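Long-range contact in agmatine N-acetyltransferase (Drosophila melanogaster, PDB 7CIW), which probably transfers acetyl and longer acyl groups from coenzyme A thioesters to the amino group of agmatine and arylalkylamines: residues 121-126 with 158-163. The protein carries 1 engineered substitution. Numbering follows the deposited sequence.
Sequences SVPSCL and GHQLVS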
loop_
_atom_site.group_PDB
_atom_site.type_symbol
_atom_site.label_atom_id
_atom_site.label_comp_id
_atom_site.label_asym_id
_atom_site.label_seq_id
_atom_site.Cartn_x
_atom_site.Cartn_y
_atom_site.Cartn_z
ATOM N N SER A 121 20.376 -7.241 -1.117
ATOM C CA SER A 121 21.283 -6.918 -2.224
ATOM C C SER A 121 20.570 -6.981 -3.572
ATOM O O SER A 121 21.010 -7.659 -4.504
ATOM C CB SER A 121 22.511 -7.837 -2.229
ATOM O OG SER A 121 23.551 -7.328 -1.408
ATOM N N VAL A 122 19.450 -6.272 -3.679
ATOM C CA VAL A 122 18.755 -6.151 -4.960
ATOM C C VAL A 122 18.775 -4.683 -5.360
ATOM O O VAL A 122 18.803 -3.811 -4.483
ATOM C CB VAL A 122 17.309 -6.669 -4.892
ATOM C CG1 VAL A 122 17.281 -8.180 -4.674
ATOM C CG2 VAL A 122 16.549 -5.940 -3.795
ATOM N N PRO A 123 18.752 -4.361 -6.656
ATOM C CA PRO A 123 18.871 -2.954 -7.064
ATOM C C PRO A 123 17.611 -2.141 -6.857
ATOM O O PRO A 123 17.696 -0.905 -6.798
ATOM C CB PRO A 123 19.217 -3.046 -8.557
ATOM C CG PRO A 123 18.723 -4.366 -8.984
ATOM C CD PRO A 123 18.829 -5.283 -7.803
ATOM N N SER A 124 16.462 -2.791 -6.712
ATOM C CA SER A 124 15.186 -2.096 -6.694
ATOM C C SER A 124 14.138 -3.039 -6.132
ATOM O O SER A 124 14.346 -4.248 -6.028
ATOM C CB SER A 124 14.782 -1.639 -8.096
ATOM O OG SER A 124 14.544 -2.762 -8.934
ATOM N N CYS A 125 12.985 -2.466 -5.808
ATOM C CA CYS A 125 11.869 -3.252 -5.311
ATOM C C CYS A 125 10.584 -2.609 -5.815
ATOM O O CYS A 125 10.517 -1.391 -5.978
ATOM C CB CYS A 125 11.906 -3.325 -3.771
ATOM S SG CYS A 125 10.632 -4.349 -2.979
ATOM N N LEU A 126 9.581 -3.433 -6.102
ATOM C CA LEU A 126 8.248 -2.915 -6.392
ATOM C C LEU A 126 7.450 -2.916 -5.096
ATOM O O LEU A 126 7.168 -3.978 -4.538
ATOM C CB LEU A 126 7.555 -3.753 -7.465
ATOM C CG LEU A 126 6.221 -3.237 -7.994
ATOM C CD1 LEU A 126 6.324 -1.793 -8.446
ATOM C CD2 LEU A 126 5.776 -4.103 -9.162
ATOM N N GLY A 158 11.588 -6.318 -14.386
ATOM C CA GLY A 158 12.910 -6.702 -13.930
ATOM C C GLY A 158 13.139 -6.629 -12.434
ATOM O O GLY A 158 14.258 -6.920 -11.984
ATOM N N HIS A 159 12.133 -6.242 -11.650
ATOM C CA HIS A 159 12.294 -6.238 -10.201
ATOM C C HIS A 159 12.500 -7.655 -9.690
ATOM O O HIS A 159 11.919 -8.612 -10.200
ATOM C CB HIS A 159 11.079 -5.616 -9.516
ATOM C CG HIS A 159 10.908 -4.162 -9.809
ATOM N ND1 HIS A 159 11.760 -3.197 -9.314
ATOM C CD2 HIS A 159 10.007 -3.511 -10.580
ATOM C CE1 HIS A 159 11.381 -2.012 -9.754
ATOM N NE2 HIS A 159 10.321 -2.172 -10.527
ATOM N N GLN A 160 13.336 -7.783 -8.666
ATOM C CA GLN A 160 13.590 -9.074 -8.043
ATOM C C GLN A 160 12.850 -9.238 -6.726
ATOM O O GLN A 160 12.962 -10.287 -6.083
ATOM C CB GLN A 160 15.095 -9.260 -7.831
ATOM C CG GLN A 160 15.877 -9.275 -9.154
ATOM C CD GLN A 160 17.362 -9.093 -8.946
ATOM O OE1 GLN A 160 17.954 -9.741 -8.089
ATOM N NE2 GLN A 160 17.972 -8.201 -9.724
ATOM N N LEU A 161 12.069 -8.240 -6.328
ATOM C CA LEU A 161 11.452 -8.247 -5.013
ATOM C C LEU A 161 10.188 -7.408 -5.071
ATOM O O LEU A 161 10.148 -6.399 -5.778
ATOM C CB LEU A 161 12.409 -7.688 -3.954
ATOM C CG LEU A 161 12.056 -7.962 -2.488
ATOM C CD1 LEU A 161 12.308 -9.435 -2.147
ATOM C CD2 LEU A 161 12.861 -7.040 -1.566
ATOM N N VAL A 162 9.162 -7.854 -4.342
ATOM C CA VAL A 162 7.963 -7.070 -4.042
ATOM C C VAL A 162 7.920 -6.885 -2.534
ATOM O O VAL A 162 8.218 -7.824 -1.795
ATOM C CB VAL A 162 6.669 -7.759 -4.526
ATOM C CG1 VAL A 162 5.422 -6.950 -4.133
ATOM C CG2 VAL A 162 6.708 -7.988 -6.029
ATOM N N SER A 163 7.568 -5.685 -2.078
ATOM C CA SER A 163 7.413 -5.427 -0.648
ATOM C C SER A 163 6.063 -4.780 -0.383
ATOM O O SER A 163 5.472 -4.155 -1.265
ATOM C CB SER A 163 8.531 -4.535 -0.100
ATOM O OG SER A 163 8.599 -3.297 -0.803
HETATM O O HOH W 1 15.331 -5.810 -8.139
#
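The beta-alpha-beta unit of the GNAT fold, with strands 125-133 and 161-166 side by side and helix 142-156 as the crossover, pairs in parallel at Leu126 and Val162. Leu126 binds to both sides of that residue: its N donates to Leu161 O at 3.0 Å, nearly straight at 169°, and its O accepts from Ser163 N. The same carbonyl oxygen also receives a CA-H...O contact from Val162 CA at 3.2 Å. Toward the loops, a side-chain bond and a water bridge between backbone atoms replace direct backbone pairing. Ser124 OG approaches the His159 ring at its edge and shares a hydrogen bond of 2.8 Å with ND1. Leu126 CB lies over a face of this imidazole, 4.2 Å from its centroid, in a CH-pi contact, so the ring is held at its rim and across its face. An alanine in place of His159 would probably leave the Ser124 hydroxyl without this mate and open a gap beside Leu126 CB. One water bridges Ser124 O and Gln160 N. Further along, Cys125 SG, turned anti to its own backbone N (chi1 -177°), reaches Leu161 CD2 at 3.8 Å and lies close to Ser163 OG, a hydroxyl hydrogen-bonded to His127. The example illustrates how direct backbone bonds, with buried side chains packed beside them, give way to side-chain and water-mediated links where parallel strands diverge into loops.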